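Local structure of HD superfamily hydrolase (Clostridium acetobutylicum ATCC 824, 3CCG) at residues A[3-8]-A[48-53]; A[9-14]-A[96-101]; A[31-36]-A[130-135]; A[151-156]-A[183-188]; A[166-169]-A[173-176]. The protein probably hydrolyses diadenosine tetraphosphate symmetrically to two molecules of ADP, using a pair of iron ions in an all-helical HD domain. One frame throughout, in Å; residues are numbered along the deposited sequence.

Interaction 1. Residues A[3-8]-A[48-53]. With FE (Fe (III) ion), chain C; FE (Fe (III) ion), chain B.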
# COMPACT_ATOMS: atom_id res chain seq x y z
N TRP A 3 21.04 17.87 -25.42
CA TRP A 3 21.22 17.26 -26.71
C TRP A 3 20.12 17.61 -27.68
O TRP A 3 18.98 17.87 -27.30
CB TRP A 3 21.23 15.73 -26.64
CG TRP A 3 22.40 15.14 -25.97
CD1 TRP A 3 23.53 15.80 -25.59
CD2 TRP A 3 22.63 13.75 -25.71
NE1 TRP A 3 24.43 14.91 -25.05
CE2 TRP A 3 23.91 13.64 -25.13
CE3 TRP A 3 21.88 12.58 -25.90
CZ2 TRP A 3 24.46 12.43 -24.74
CZ3 TRP A 3 22.42 11.38 -25.49
CH2 TRP A 3 23.72 11.31 -24.94
N SER A 4 20.49 17.58 -28.97
CA SER A 4 19.56 17.76 -30.03
C SER A 4 18.59 16.57 -30.08
O SER A 4 18.89 15.47 -29.60
CB SER A 4 20.26 17.81 -31.40
OG SER A 4 20.83 16.54 -31.75
N TYR A 5 17.43 16.82 -30.65
CA TYR A 5 16.46 15.78 -30.82
C TYR A 5 17.08 14.56 -31.53
O TYR A 5 16.93 13.44 -31.08
CB TYR A 5 15.29 16.36 -31.60
CG TYR A 5 14.17 15.38 -31.79
CD1 TYR A 5 13.18 15.25 -30.82
CD2 TYR A 5 14.11 14.57 -32.91
CE1 TYR A 5 12.16 14.39 -30.97
CE2 TYR A 5 13.09 13.67 -33.07
CZ TYR A 5 12.11 13.59 -32.10
OH TYR A 5 11.08 12.71 -32.25
N ASP A 6 17.83 14.81 -32.61
CA ASP A 6 18.41 13.76 -33.42
C ASP A 6 19.45 12.93 -32.66
O ASP A 6 19.54 11.71 -32.84
CB ASP A 6 18.98 14.34 -34.71
CG ASP A 6 17.90 14.67 -35.71
OD1 ASP A 6 16.74 14.26 -35.57
OD2 ASP A 6 18.25 15.37 -36.69
N LYS A 7 20.16 13.59 -31.78
CA LYS A 7 21.16 12.90 -30.93
C LYS A 7 20.42 12.00 -29.94
O LYS A 7 20.79 10.83 -29.74
CB LYS A 7 22.06 13.87 -30.21
CG LYS A 7 23.15 13.20 -29.43
CD LYS A 7 24.23 14.19 -29.01
CE LYS A 7 25.39 13.49 -28.31
NZ LYS A 7 26.48 14.46 -27.96
N ILE A 8 19.34 12.53 -29.38
CA ILE A 8 18.50 11.76 -28.46
C ILE A 8 17.91 10.53 -29.13
O ILE A 8 17.94 9.41 -28.57
CB ILE A 8 17.37 12.64 -27.89
CG1 ILE A 8 17.96 13.69 -26.99
CG2 ILE A 8 16.40 11.79 -27.09
CD1 ILE A 8 16.98 14.83 -26.63
N ALA A 48 9.50 14.57 -22.38
CA ALA A 48 9.34 13.61 -21.31
C ALA A 48 8.85 12.29 -21.87
O ALA A 48 9.32 11.23 -21.46
CB ALA A 48 8.35 14.18 -20.27
N GLY A 49 7.90 12.30 -22.80
CA GLY A 49 7.41 11.06 -23.36
C GLY A 49 8.49 10.32 -24.16
O GLY A 49 8.65 9.10 -24.10
N LEU A 50 9.26 11.08 -24.93
CA LEU A 50 10.31 10.48 -25.71
C LEU A 50 11.36 9.76 -24.85
O LEU A 50 11.77 8.65 -25.20
CB LEU A 50 11.00 11.53 -26.59
CG LEU A 50 12.13 11.03 -27.53
CD1 LEU A 50 11.64 9.96 -28.49
CD2 LEU A 50 12.75 12.24 -28.24
N VAL A 51 11.79 10.40 -23.76
CA VAL A 51 12.93 9.87 -23.00
C VAL A 51 12.57 9.12 -21.73
O VAL A 51 13.45 8.59 -21.06
CB VAL A 51 13.92 10.99 -22.66
CG1 VAL A 51 14.28 11.81 -23.93
CG2 VAL A 51 13.39 11.90 -21.61
N HIS A 52 11.29 8.93 -21.47
CA HIS A 52 10.84 8.40 -20.17
C HIS A 52 11.46 7.03 -19.89
O HIS A 52 11.69 6.72 -18.70
CB HIS A 52 9.32 8.30 -20.08
CG HIS A 52 8.75 7.13 -20.78
ND1 HIS A 52 8.61 7.02 -22.16
CD2 HIS A 52 8.30 5.96 -20.28
CE1 HIS A 52 8.08 5.85 -22.45
NE2 HIS A 52 7.91 5.17 -21.33
N ASP A 53 11.70 6.22 -20.91
CA ASP A 53 12.17 4.84 -20.73
C ASP A 53 13.68 4.76 -21.08
O ASP A 53 14.16 3.69 -21.39
CB ASP A 53 11.37 3.79 -21.53
CG ASP A 53 10.37 3.06 -20.73
OD1 ASP A 53 10.28 3.19 -19.50
OD2 ASP A 53 9.57 2.32 -21.35
FE FE C . 7.16 2.78 -21.00
FE FE B . 8.80 2.52 -18.06
O HOH W 1 7.33 3.15 -19.34
O HOH W 2 7.34 1.78 -16.76

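Interaction 2. Residues A[9-14]-A[96-101]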
# COMPACT_ATOMS: atom_id res chain seq x y z
N THR A 9 17.37 10.69 -30.32
CA THR A 9 16.77 9.55 -31.00
C THR A 9 17.84 8.49 -31.31
O THR A 9 17.56 7.30 -31.20
CB THR A 9 15.91 9.93 -32.23
OG1 THR A 9 16.72 10.66 -33.14
CG2 THR A 9 14.70 10.76 -31.80
N ASP A 10 19.04 8.92 -31.69
CA ASP A 10 20.13 7.99 -31.95
C ASP A 10 20.43 7.18 -30.70
O ASP A 10 20.56 5.95 -30.72
CB ASP A 10 21.40 8.75 -32.37
CG ASP A 10 21.37 9.21 -33.82
OD1 ASP A 10 20.47 8.80 -34.58
OD2 ASP A 10 22.28 9.98 -34.19
N TYR A 11 20.54 7.91 -29.60
CA TYR A 11 20.85 7.29 -28.30
C TYR A 11 19.78 6.31 -27.90
O TYR A 11 20.08 5.21 -27.42
CB TYR A 11 20.96 8.38 -27.27
CG TYR A 11 21.18 7.97 -25.82
CD1 TYR A 11 22.45 7.71 -25.32
CD2 TYR A 11 20.13 8.00 -24.92
CE1 TYR A 11 22.65 7.39 -24.01
CE2 TYR A 11 20.32 7.69 -23.59
CZ TYR A 11 21.59 7.40 -23.14
OH TYR A 11 21.80 7.09 -21.82
N LEU A 12 18.52 6.69 -28.04
CA LEU A 12 17.41 5.80 -27.66
C LEU A 12 17.32 4.57 -28.54
O LEU A 12 17.09 3.46 -28.04
CB LEU A 12 16.06 6.56 -27.62
CG LEU A 12 15.93 7.68 -26.58
CD1 LEU A 12 14.64 8.45 -26.81
CD2 LEU A 12 16.06 7.15 -25.13
N MSE A 13 17.48 4.73 -29.84
CA MSE A 13 17.43 3.54 -30.71
C MSE A 13 18.55 2.55 -30.32
O MSE A 13 18.32 1.32 -30.25
CB MSE A 13 17.52 3.91 -32.20
CG MSE A 13 17.68 2.67 -33.10
SE MSE A 13 16.14 1.47 -32.99
CE MSE A 13 14.95 2.34 -34.26
N ASN A 14 19.74 3.09 -30.05
CA ASN A 14 20.90 2.25 -29.70
C ASN A 14 20.72 1.51 -28.39
O ASN A 14 21.04 0.32 -28.25
CB ASN A 14 22.18 3.09 -29.57
CG ASN A 14 22.77 3.50 -30.91
OD1 ASN A 14 22.70 2.74 -31.88
ND2 ASN A 14 23.39 4.68 -30.95
N LYS A 96 21.84 14.12 -16.41
CA LYS A 96 23.29 14.13 -16.45
C LYS A 96 23.90 13.79 -17.77
O LYS A 96 25.04 14.19 -18.05
CB LYS A 96 23.88 13.17 -15.41
CG LYS A 96 23.53 13.45 -14.02
CD LYS A 96 24.06 14.76 -13.53
CE LYS A 96 23.72 14.93 -12.07
NZ LYS A 96 24.48 16.05 -11.48
N VAL A 97 23.19 13.03 -18.58
CA VAL A 97 23.69 12.60 -19.87
C VAL A 97 23.06 13.43 -21.00
O VAL A 97 23.77 14.03 -21.83
CB VAL A 97 23.46 11.10 -20.10
CG1 VAL A 97 23.78 10.69 -21.54
CG2 VAL A 97 24.30 10.33 -19.10
N ILE A 98 21.74 13.52 -21.01
CA ILE A 98 21.02 14.22 -22.09
C ILE A 98 21.01 15.74 -21.88
O ILE A 98 20.88 16.48 -22.87
CB ILE A 98 19.60 13.63 -22.28
CG1 ILE A 98 19.68 12.12 -22.56
CG2 ILE A 98 18.88 14.37 -23.41
CD1 ILE A 98 18.31 11.41 -22.62
N GLY A 99 21.16 16.18 -20.65
CA GLY A 99 21.16 17.60 -20.34
C GLY A 99 19.82 18.27 -20.16
O GLY A 99 19.70 19.49 -20.39
N ILE A 100 18.80 17.50 -19.80
CA ILE A 100 17.47 18.01 -19.53
C ILE A 100 17.40 18.53 -18.10
O ILE A 100 17.64 17.81 -17.14
CB ILE A 100 16.37 16.91 -19.71
CG1 ILE A 100 16.34 16.51 -21.18
CG2 ILE A 100 15.03 17.39 -19.19
CD1 ILE A 100 15.65 15.14 -21.48
N ASP A 101 17.09 19.82 -17.93
CA ASP A 101 17.02 20.42 -16.61
C ASP A 101 15.63 20.73 -16.06
O ASP A 101 15.50 21.01 -14.85
CB ASP A 101 17.80 21.75 -16.62
CG ASP A 101 19.24 21.54 -16.79
OD1 ASP A 101 19.77 20.54 -16.23
OD2 ASP A 101 19.86 22.39 -17.48

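Interaction 3. Residues A[31-36]-A[130-135]. With FE (Fe (III) ion), chain C.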
# COMPACT_ATOMS: atom_id res chain seq x y z
N ALA A 31 1.55 11.57 -25.36
CA ALA A 31 1.75 12.65 -24.40
C ALA A 31 1.44 13.99 -25.05
O ALA A 31 0.81 14.83 -24.47
CB ALA A 31 3.20 12.66 -23.86
N VAL A 32 1.88 14.16 -26.30
CA VAL A 32 1.60 15.41 -27.01
C VAL A 32 0.11 15.58 -27.24
O VAL A 32 -0.42 16.67 -27.05
CB VAL A 32 2.42 15.46 -28.31
CG1 VAL A 32 1.95 16.63 -29.24
CG2 VAL A 32 3.89 15.63 -28.00
N ARG A 33 -0.55 14.49 -27.61
CA ARG A 33 -2.01 14.52 -27.86
C ARG A 33 -2.76 14.93 -26.57
O ARG A 33 -3.61 15.84 -26.52
CB ARG A 33 -2.49 13.18 -28.39
CG ARG A 33 -3.98 13.15 -28.75
CD ARG A 33 -4.41 11.83 -29.30
NE ARG A 33 -4.22 10.73 -28.35
CZ ARG A 33 -5.03 10.46 -27.35
NH1 ARG A 33 -6.08 11.24 -27.12
NH2 ARG A 33 -4.77 9.43 -26.56
N LEU A 34 -2.36 14.30 -25.45
CA LEU A 34 -3.03 14.59 -24.20
C LEU A 34 -2.73 16.01 -23.73
O LEU A 34 -3.54 16.67 -23.08
CB LEU A 34 -2.64 13.54 -23.13
CG LEU A 34 -3.14 12.13 -23.32
CD1 LEU A 34 -2.49 11.19 -22.29
CD2 LEU A 34 -4.68 12.05 -23.19
N ALA A 35 -1.53 16.48 -24.02
CA ALA A 35 -1.16 17.82 -23.68
C ALA A 35 -2.05 18.86 -24.35
O ALA A 35 -2.34 19.89 -23.79
CB ALA A 35 0.32 18.09 -24.05
N GLY A 36 -2.40 18.54 -25.59
CA GLY A 36 -3.33 19.39 -26.35
C GLY A 36 -4.69 19.42 -25.67
O GLY A 36 -5.27 20.49 -25.50
N ASP A 130 1.97 5.89 -21.11
CA ASP A 130 2.63 4.61 -21.22
C ASP A 130 1.62 3.44 -21.42
O ASP A 130 1.87 2.51 -22.19
CB ASP A 130 3.47 4.41 -19.96
CG ASP A 130 4.43 3.27 -20.11
OD1 ASP A 130 5.04 3.16 -21.17
OD2 ASP A 130 4.62 2.53 -19.13
N TYR A 131 0.49 3.53 -20.74
CA TYR A 131 -0.60 2.54 -20.81
C TYR A 131 -1.48 2.61 -22.05
O TYR A 131 -2.00 1.61 -22.51
CB TYR A 131 -1.51 2.68 -19.57
CG TYR A 131 -0.87 2.16 -18.31
CD1 TYR A 131 -0.04 2.97 -17.53
CD2 TYR A 131 -1.05 0.85 -17.93
CE1 TYR A 131 0.58 2.46 -16.39
CE2 TYR A 131 -0.42 0.34 -16.82
CZ TYR A 131 0.38 1.15 -16.05
OH TYR A 131 0.99 0.60 -14.92
N ILE A 132 -1.69 3.80 -22.58
CA ILE A 132 -2.66 3.96 -23.65
C ILE A 132 -2.09 4.27 -25.06
O ILE A 132 -2.87 4.49 -26.00
CB ILE A 132 -3.70 5.06 -23.25
CG1 ILE A 132 -3.06 6.44 -23.17
CG2 ILE A 132 -4.43 4.69 -21.92
CD1 ILE A 132 -4.01 7.61 -23.12
N GLU A 133 -0.76 4.31 -25.20
CA GLU A 133 -0.11 4.58 -26.48
C GLU A 133 -0.61 3.53 -27.46
O GLU A 133 -0.92 2.40 -27.07
CB GLU A 133 1.42 4.70 -26.38
CG GLU A 133 2.12 3.47 -25.91
CD GLU A 133 2.66 2.62 -27.04
OE1 GLU A 133 2.36 2.97 -28.23
OE2 GLU A 133 3.38 1.63 -26.73
N PRO A 134 -0.72 3.93 -28.73
CA PRO A 134 -1.42 3.14 -29.75
C PRO A 134 -0.91 1.74 -29.95
O PRO A 134 -1.67 0.88 -30.40
CB PRO A 134 -1.21 3.95 -31.03
CG PRO A 134 -0.88 5.30 -30.59
CD PRO A 134 -0.28 5.23 -29.23
N GLY A 135 0.35 1.53 -29.65
CA GLY A 135 0.98 0.24 -29.80
C GLY A 135 0.59 -0.73 -28.71
O GLY A 135 0.95 -1.89 -28.76
FE FE C . 7.16 2.78 -21.00
O HOH W 3 -3.54 6.74 -27.30
O HOH W 1 7.33 3.15 -19.34

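Interaction 4. Residues A[151-156]-A[183-188]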
# COMPACT_ATOMS: atom_id res chain seq x y z
N ASP A 151 -11.28 12.40 -18.28
CA ASP A 151 -11.10 12.52 -16.85
C ASP A 151 -9.82 11.76 -16.43
O ASP A 151 -9.82 10.59 -16.09
CB ASP A 151 -12.35 11.96 -16.19
CG ASP A 151 -12.37 12.14 -14.68
OD1 ASP A 151 -11.36 12.58 -14.10
OD2 ASP A 151 -13.42 11.83 -14.06
N LEU A 152 -8.75 12.50 -16.54
CA LEU A 152 -7.41 12.00 -16.31
C LEU A 152 -7.28 11.35 -14.92
O LEU A 152 -6.73 10.27 -14.82
CB LEU A 152 -6.40 13.15 -16.50
CG LEU A 152 -4.92 12.85 -16.58
CD1 LEU A 152 -4.72 11.75 -17.64
CD2 LEU A 152 -4.15 14.15 -16.87
N ASN A 153 -7.81 11.99 -13.89
CA ASN A 153 -7.74 11.43 -12.54
C ASN A 153 -8.47 10.08 -12.46
O ASN A 153 -8.02 9.12 -11.80
CB ASN A 153 -8.26 12.43 -11.49
CG ASN A 153 -7.33 13.61 -11.27
OD1 ASN A 153 -6.15 13.55 -11.59
ND2 ASN A 153 -7.86 14.70 -10.72
N LYS A 154 -9.60 9.99 -13.14
CA LYS A 154 -10.32 8.74 -13.19
C LYS A 154 -9.46 7.65 -13.82
O LYS A 154 -9.41 6.52 -13.38
CB LYS A 154 -11.64 8.89 -13.96
CG LYS A 154 -12.42 7.59 -14.18
CD LYS A 154 -13.65 7.82 -15.11
CE LYS A 154 -14.50 6.54 -15.29
N ALA A 155 -8.80 8.00 -14.93
CA ALA A 155 -7.98 7.05 -15.64
C ALA A 155 -6.84 6.54 -14.74
O ALA A 155 -6.55 5.36 -14.73
CB ALA A 155 -7.41 7.72 -16.92
N LEU A 156 -6.18 7.44 -14.04
CA LEU A 156 -5.08 7.01 -13.15
C LEU A 156 -5.62 6.05 -12.10
O LEU A 156 -5.08 4.94 -11.92
CB LEU A 156 -4.36 8.17 -12.51
CG LEU A 156 -3.13 8.69 -13.25
CD1 LEU A 156 -3.49 9.34 -14.56
CD2 LEU A 156 -2.38 9.66 -12.33
N ASN A 183 -4.31 6.73 -2.80
CA ASN A 183 -4.98 7.34 -1.67
C ASN A 183 -5.16 8.82 -1.90
O ASN A 183 -6.20 9.38 -1.57
CB ASN A 183 -4.22 7.11 -0.34
CG ASN A 183 -4.36 5.71 0.20
OD1 ASN A 183 -5.33 5.03 -0.07
ND2 ASN A 183 -3.38 5.29 0.97
N TYR A 184 -4.13 9.47 -2.41
CA TYR A 184 -4.15 10.91 -2.65
C TYR A 184 -5.28 11.28 -3.63
O TYR A 184 -6.02 12.24 -3.40
CB TYR A 184 -2.78 11.38 -3.17
CG TYR A 184 -2.73 12.86 -3.34
CD1 TYR A 184 -3.21 13.44 -4.49
CD2 TYR A 184 -2.20 13.68 -2.35
CE1 TYR A 184 -3.19 14.81 -4.65
CE2 TYR A 184 -2.17 15.06 -2.50
CZ TYR A 184 -2.66 15.61 -3.67
OH TYR A 184 -2.65 16.98 -3.83
N LEU A 185 -5.46 10.51 -4.70
CA LEU A 185 -6.55 10.77 -5.66
C LEU A 185 -7.91 10.54 -5.02
O LEU A 185 -8.82 11.31 -5.24
CB LEU A 185 -6.42 9.93 -6.93
CG LEU A 185 -5.22 10.35 -7.79
CD1 LEU A 185 -5.26 9.47 -9.04
CD2 LEU A 185 -5.28 11.84 -8.14
N ILE A 186 -8.02 9.51 -4.19
CA ILE A 186 -9.30 9.26 -3.53
C ILE A 186 -9.65 10.42 -2.63
O ILE A 186 -10.81 10.84 -2.60
CB ILE A 186 -9.26 8.00 -2.73
CG1 ILE A 186 -9.22 6.80 -3.69
CG2 ILE A 186 -10.50 7.93 -1.80
CD1 ILE A 186 -8.81 5.59 -3.02
N SER A 187 -8.66 10.98 -1.95
CA SER A 187 -8.91 12.05 -0.97
C SER A 187 -9.20 13.41 -1.61
O SER A 187 -9.65 14.34 -0.92
CB SER A 187 -7.71 12.23 -0.03
OG SER A 187 -6.66 12.92 -0.67
N ARG A 188 -8.92 13.52 -2.91
CA ARG A 188 -9.12 14.78 -3.64
C ARG A 188 -10.39 14.66 -4.46
O ARG A 188 -10.88 15.63 -5.04
CB ARG A 188 -7.96 15.08 -4.59
CG ARG A 188 -6.64 15.30 -3.92
CD ARG A 188 -6.70 16.48 -3.00
NE ARG A 188 -5.55 16.53 -2.11

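Interaction 5. Residues A[166-169]-A[173-176]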
# COMPACT_ATOMS: atom_id res chain seq x y z
N PHE A 166 -3.67 -6.85 -9.88
CA PHE A 166 -2.81 -7.75 -10.65
C PHE A 166 -1.65 -8.26 -9.84
O PHE A 166 -1.34 -9.45 -9.83
CB PHE A 166 -2.32 -7.04 -11.94
CG PHE A 166 -1.45 -7.91 -12.82
CD1 PHE A 166 -2.01 -8.76 -13.75
CD2 PHE A 166 -0.07 -7.90 -12.68
CE1 PHE A 166 -1.20 -9.57 -14.54
CE2 PHE A 166 0.74 -8.71 -13.48
CZ PHE A 166 0.17 -9.54 -14.40
N VAL A 167 -1.02 -7.36 -9.09
CA VAL A 167 0.10 -7.74 -8.25
C VAL A 167 -0.38 -8.75 -7.18
O VAL A 167 0.36 -9.70 -6.88
CB VAL A 167 0.78 -6.49 -7.60
CG1 VAL A 167 1.73 -6.89 -6.50
CG2 VAL A 167 1.49 -5.66 -8.69
N ILE A 168 -1.56 -8.48 -6.60
CA ILE A 168 -2.10 -9.37 -5.55
C ILE A 168 -2.28 -10.76 -6.17
O ILE A 168 -1.86 -11.75 -5.61
CB ILE A 168 -3.41 -8.84 -4.92
CG1 ILE A 168 -3.04 -7.68 -3.97
CG2 ILE A 168 -4.17 -9.98 -4.19
CD1 ILE A 168 -4.23 -6.93 -3.58
N ASP A 169 -2.87 -10.77 -7.35
CA ASP A 169 -3.15 -12.01 -8.10
C ASP A 169 -1.89 -12.81 -8.39
O ASP A 169 -1.93 -14.04 -8.44
CB ASP A 169 -3.83 -11.68 -9.43
CG ASP A 169 -4.07 -12.91 -10.28
OD1 ASP A 169 -4.87 -13.77 -9.87
OD2 ASP A 169 -3.48 -13.00 -11.38
N PHE A 173 5.13 -7.85 -4.76
CA PHE A 173 5.23 -6.73 -3.83
C PHE A 173 4.47 -5.52 -4.31
O PHE A 173 4.42 -5.22 -5.51
CB PHE A 173 6.70 -6.32 -3.61
CG PHE A 173 7.57 -7.39 -2.94
CD1 PHE A 173 7.43 -7.75 -1.58
CD2 PHE A 173 8.58 -8.00 -3.67
CE1 PHE A 173 8.25 -8.70 -1.00
CE2 PHE A 173 9.42 -8.94 -3.07
CZ PHE A 173 9.24 -9.30 -1.72
N LEU A 174 3.87 -4.78 -3.38
CA LEU A 174 3.18 -3.53 -3.71
C LEU A 174 4.02 -2.34 -3.26
O LEU A 174 4.43 -2.25 -2.08
CB LEU A 174 1.82 -3.43 -3.02
CG LEU A 174 0.74 -4.42 -3.47
CD1 LEU A 174 -0.45 -4.42 -2.49
CD2 LEU A 174 0.31 -4.02 -4.90
N HIS A 175 4.30 -1.43 -4.18
CA HIS A 175 5.14 -0.28 -3.91
C HIS A 175 4.34 0.85 -3.25
O HIS A 175 3.26 1.23 -3.71
CB HIS A 175 5.78 0.20 -5.22
CG HIS A 175 6.89 1.16 -5.01
ND1 HIS A 175 6.70 2.47 -4.62
CD2 HIS A 175 8.23 1.00 -5.15
CE1 HIS A 175 7.88 3.06 -4.50
NE2 HIS A 175 8.82 2.20 -4.83
N HIS A 176 4.91 1.41 -2.19
CA HIS A 176 4.21 2.45 -1.43
C HIS A 176 3.80 3.64 -2.26
O HIS A 176 2.78 4.28 -2.01
CB HIS A 176 5.02 2.92 -0.20
CG HIS A 176 6.20 3.78 -0.54
ND1 HIS A 176 6.14 5.16 -0.50
CD2 HIS A 176 7.44 3.47 -0.97
CE1 HIS A 176 7.32 5.65 -0.83
NE2 HIS A 176 8.11 4.64 -1.16

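Interaction 1. Residues A[3-8]-A[48-53]
The helix that starts at Y5 meets the last turn of helix 42-51 at some distance, the closest CA atoms, those of I8 and V51, being 8.0 Å apart, so side chains must fill the interval. L50 makes the largest single contribution, with I8 close behind. The CG of L50 lies anti to the backbone N (chi1 -178°), which sends CD2 across to the first turn of helix 5-38. There CD2 is 3.5 Å from Y5 CE1, approaching that ring obliquely in one of the two conformers modelled for Y5, and 3.9 Å from I8 CG2. The same I8 methyl touches the valine, with CG2 3.8 Å from V51 CG1, so one branch of the isoleucine serves two neighbours. The contact is wholly apolar; the polar work is done within each segment. S4 caps the first turn of its helix, its OG accepting from K7 N. Beyond V51 the chain turns to the metals. H52 ND1 donates to G49 O over 2.8 Å, nearly in the ring plane, and this bond holds the imidazole with NE2 presented to one iron at 2.5 Å. D53 bridges the pair: OD2 lies 2.5 Å from that iron and OD1 2.2 Å from the other, and a water sits between the two metals. H23 and D130 join H52 and D53 at the first ion, while H86 and H112 join D53 at the second. The consecutive H52 and D53 are the His-Asp pair that names the HD superfamily, following L50 and V51, which pack against the amino-terminal helix.

Interaction 2. Residues A[9-14]-A[96-101]
The ring of Y11 receives V97 and I98 at a slant, with neither methyl squarely over a face nor squarely at an edge. An aromatic neighbour, W3, meets it in a T-shaped, edge-to-face arrangement; the indole of W3 in turn carries K7 CE over the centre of one face. The phenol reaches helix 87-98 because CG stands anti to the backbone N (chi1 175°), extending the ring well clear of its own helix. The main chains are thus far apart, with 9.3 Å between the CA atoms of Y11 and I98. At the far end of the ring, Y11 OH comes to 4.1 Å from V97 CG1, the two side chains crossing at about a right angle. Lower on the ring, Y11 CE2 is 4.3 Å from I98 CD1. These are loose van der Waals contacts, and they illustrate how one long side chain can span a gap between helices. The partner segment is itself irregular: a wider pi-type turn covers 96-98, and G99 leaves the helix with positive phi (83°), a backbone conformation that glycine adopts readily. A salt bridge from D101 to K95 follows this exit. Around the contact, W3 pairs with I98 through the backbone, I8 on helix 5-38 covers I98, and L12 and I100 both lean on helix 42-51, so that Y11 sits at the outer margin of a cluster of helices that includes no strand.

Interaction 3. Residues A[31-36]-A[130-135]
I132 places CG1 between its backbone N and carbonyl carbon (chi1 67°), and this turn carries CD1 out to L34 and R33 on helix 5-38. R33 is extended over its first two torsions and then bends at chi3 (61°), which brings the guanidinium over beside the same methyl. I132 CD1 consequently has two neighbours: it meets L34 CD1 tip to tip at 4.0 Å, and R33 NH2 lies 4.0 Å away, the methyl resting at the edge of the guanidinium near its plane. The arginine also links the segments through a water, which accepts from R33 NH2 at 3.0 Å and donates to I132 O at 2.7 Å. Its other terminal nitrogen, NH1, forms a salt bridge with D149, so the charge is answered on helix 141-150. Just past the helix end, E133 OE1 accepts from G135 N, met from well above the carboxylate plane, while OE2 is hydrogen-bonded to H23 ND1, a second-shell contact that is consistent with fixing the rotation of this iron-binding histidine. D130, one turn earlier, binds iron through OD1 at 2.2 Å and supplies the closing aspartate of the H...HD...D metal site that defines HD-domain hydrolases.

Interaction 4. Residues A[151-156]-A[183-188]
L185 lays its two methyls over N153 and L156, where helix 152-170 and helix 176-188 run antiparallel as a helical hairpin, the start of the first beside the end of the second. The leucine accounts for every touch on its side. With CG anti to the carbonyl carbon (chi1 -68°), the two methyls of L185 divide between the residues of helix 152-170: CD1 packs 3.8 Å from L156 CB and 3.9 Å from the backbone N153 O, while CD2 lies 3.9 Å from N153 OD1. The two helices come close here, with 7.0 Å between the CA atoms of N153 and L185. OD1 and CG of N153 are the amide atoms nearest L185 CD2, but the polar bond of that group points to another helix, since OD1 accepts from K124 NZ on helix 121-132. L152 and L156 face that same helix, tying the hairpin to the carrier of iron ligand D130. Another part of helix 176-188 borders the second subunit, where N183 ND2 donates to L174 O of that other chain. D151 is the N-cap of helix 152-170, OD1 accepting from K154 N. Near the carboxy terminus, S187 OG donates to Y184 O over 2.9 Å.

Interaction 5. Residues A[166-169]-A[173-176]
V167 and L174 meet obliquely, branch against branch, where the chain turns back after helix 152-170. V167 CG1, anti to the backbone N (chi1 167°), leans toward the returning loop and takes L174 CD2 at 3.6 Å; V167 CB is nearly as close to that methyl, at 3.7 Å. The fork of L174 is spread over two residues of the helix, for its other methyl, CD1, lies 4.4 Å from I168 CG1, a looser touch. V167 CG1 also rests 3.3 Å from F173 O, so the valine covers a backbone carbonyl as well as a side chain. F173 itself starts out away from the helix, and its ring finds a cation-pi partner in R80. Past L174, H175 takes the N-cap position of helix 176-188, its ND1 bonding to N177 N, and so begins the second arm of the helical hairpin. The second subunit also borders the contact: I168 packs on I164 of that chain. Across the turn the contact is van der Waals in kind, chiefly apolar, with one methyl resting on a carbonyl oxygen. This implies non-directional packing, tight at V167 CG1 and looser at I168, while L174 O is engaged by N183 of the second subunit.

In the fold
Interactions 1, 2 and 3 all draw on helix 5-38, and each joins it to a different helix. Interactions 1, 3 and 4 are buried, while 2 and 5 are only partly so. Interactions 1 and 2 are 5 Å apart between centres and share neighbours through W3. Interactions 1 and 3 meet at the same iron, although their apolar contacts lie apart, with centres 16 Å from each other. Interactions 4 and 5 share helix 152-170, with interaction 5 nested inside the loop that interaction 4 closes. Apolar touches dominate all five contacts. Interaction 3 alone adds a water bridge, whereas polar groups near interactions 4 and 5 include helix caps, a bond to K124 and contacts with the second subunit.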